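Local coordinates for RedY-like protein (PDB 2JDJ) that probably takes part in the biosynthesis of the red pigment prodigiosin, as a RedY-like member of the dimeric alpha/beta-barrel clan, at residues D17-E20 and F21-Q24. Residues are numbered along the deposited sequence; the frame is centred on the assembly and turned at random.
Sequences DAFE and FWVQ
Phe19 has CG anti to its own N (chi1 178°), and Val23 has CG2 anti to its carbonyl carbon. These torsions bring the Phe19 ring and the Val23 methyl together as an i to i+4 pair, one helical turn apart. CG2 sits over one face of the ring, 3.8 Å from its centroid, in a CH-pi contact displaced toward the rim near CE2 and CZ. Trp22 approaches the same ring obliquely, its CZ3 4.3 Å from Phe19 CE1. Val23 N donates to Phe19 O at 2.8 Å, as in a regular alpha-helix. Glu20 and Gln24, likewise i and i+4, extend beyond CG, and one water donates to Glu20 OE1 and Gln24 OE1, each at 2.7 Å. Glu20 OE2 is hydrogen-bonded to Tyr55 OH and forms a salt bridge with Arg44. With a serine in place of Phe19, Val23 CG2 would probably lose the ring face it rests on and a gap would open toward helix 74-86. Within helix 16-30, Phe19 and Trp22 pack on Phe83 of helix 74-86. Both helices lie against the antiparallel sheet, consistent with the dimeric alpha/beta-barrel clan. Phe19 meets Tyr55 of strand 55-61, while Glu20 and Val23 touch Leu98 of the second subunit.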
loop_
_atom_site.group_PDB
_atom_site.type_symbol
_atom_site.label_atom_id
_atom_site.label_comp_id
_atom_site.label_asym_id
_atom_site.label_seq_id
_atom_site.Cartn_x
_atom_site.Cartn_y
_atom_site.Cartn_z
ATOM N N ASP A 17 9.900 19.106 -4.542
ATOM C CA ASP A 17 8.789 19.825 -5.130
ATOM C C ASP A 17 8.572 19.508 -6.618
ATOM O O ASP A 17 7.432 19.355 -7.049
ATOM C CB ASP A 17 8.923 21.301 -4.865
ATOM C CG ASP A 17 9.890 21.939 -5.777
ATOM O OD1 ASP A 17 10.930 21.289 -6.034
ATOM O OD2 ASP A 17 9.572 23.049 -6.272
ATOM N N ALA A 18 9.654 19.361 -7.382
ATOM C CA ALA A 18 9.576 18.859 -8.760
ATOM C C ALA A 18 8.998 17.450 -8.832
ATOM O O ALA A 18 8.146 17.167 -9.687
ATOM C CB ALA A 18 10.946 18.910 -9.416
ATOM N N PHE A 19 9.470 16.567 -7.952
ATOM C CA PHE A 19 8.949 15.199 -7.858
ATOM C C PHE A 19 7.443 15.195 -7.619
ATOM O O PHE A 19 6.679 14.593 -8.379
ATOM C CB PHE A 19 9.664 14.386 -6.749
ATOM C CG PHE A 19 9.118 13.001 -6.585
ATOM C CD1 PHE A 19 9.445 11.995 -7.503
ATOM C CD2 PHE A 19 8.250 12.699 -5.546
ATOM C CE1 PHE A 19 8.937 10.741 -7.380
ATOM C CE2 PHE A 19 7.710 11.408 -5.416
ATOM C CZ PHE A 19 8.056 10.433 -6.332
ATOM N N GLU A 20 7.014 15.874 -6.560
ATOM C CA GLU A 20 5.583 15.900 -6.207
ATOM C C GLU A 20 4.694 16.552 -7.260
ATOM O O GLU A 20 3.558 16.148 -7.426
ATOM C CB GLU A 20 5.365 16.558 -4.837
ATOM C CG GLU A 20 6.059 15.770 -3.734
ATOM C CD GLU A 20 5.678 16.175 -2.324
ATOM O OE1 GLU A 20 4.603 16.770 -2.129
ATOM O OE2 GLU A 20 6.471 15.856 -1.396
ATOM N N PHE A 21 5.202 17.561 -7.965
ATOM C CA PHE A 21 4.402 18.164 -9.026
ATOM C C PHE A 21 4.236 17.159 -10.182
ATOM O O PHE A 21 3.150 17.038 -10.764
ATOM C CB PHE A 21 4.998 19.496 -9.524
ATOM C CG PHE A 21 4.148 20.142 -10.589
ATOM C CD1 PHE A 21 3.121 21.029 -10.236
ATOM C CD2 PHE A 21 4.319 19.804 -11.935
ATOM C CE1 PHE A 21 2.297 21.599 -11.215
ATOM C CE2 PHE A 21 3.490 20.352 -12.912
ATOM C CZ PHE A 21 2.483 21.250 -12.548
ATOM N N TRP A 22 5.326 16.460 -10.511
ATOM C CA TRP A 22 5.341 15.425 -11.538
ATOM C C TRP A 22 4.384 14.302 -11.173
ATOM O O TRP A 22 3.557 13.887 -11.995
ATOM C CB TRP A 22 6.756 14.894 -11.776
ATOM C CG TRP A 22 6.784 13.710 -12.704
ATOM C CD1 TRP A 22 6.800 13.732 -14.077
ATOM C CD2 TRP A 22 6.771 12.324 -12.326
ATOM N NE1 TRP A 22 6.799 12.440 -14.575
ATOM C CE2 TRP A 22 6.786 11.558 -13.522
ATOM C CE3 TRP A 22 6.744 11.653 -11.092
ATOM C CZ2 TRP A 22 6.771 10.147 -13.514
ATOM C CZ3 TRP A 22 6.731 10.256 -11.087
ATOM C CH2 TRP A 22 6.746 9.520 -12.292
ATOM N N VAL A 23 4.458 13.827 -9.932
ATOM C CA VAL A 23 3.525 12.780 -9.498
ATOM C C VAL A 23 2.071 13.222 -9.714
ATOM O O VAL A 23 1.303 12.542 -10.380
ATOM C CB VAL A 23 3.750 12.361 -8.023
ATOM C CG1 VAL A 23 2.566 11.543 -7.506
ATOM C CG2 VAL A 23 5.051 11.592 -7.895
ATOM N N GLN A 24 1.695 14.362 -9.151
ATOM C CA GLN A 24 0.282 14.771 -9.186
ATOM C C GLN A 24 -0.252 15.173 -10.556
ATOM O O GLN A 24 -1.415 14.966 -10.850
ATOM C CB GLN A 24 0.039 15.889 -8.186
ATOM C CG GLN A 24 0.015 15.385 -6.757
ATOM C CD GLN A 24 -0.212 16.501 -5.753
ATOM O OE1 GLN A 24 0.564 16.669 -4.806
ATOM N NE2 GLN A 24 -1.268 17.274 -5.961
HETATM O O HOH W 1 2.464 17.891 -3.317
#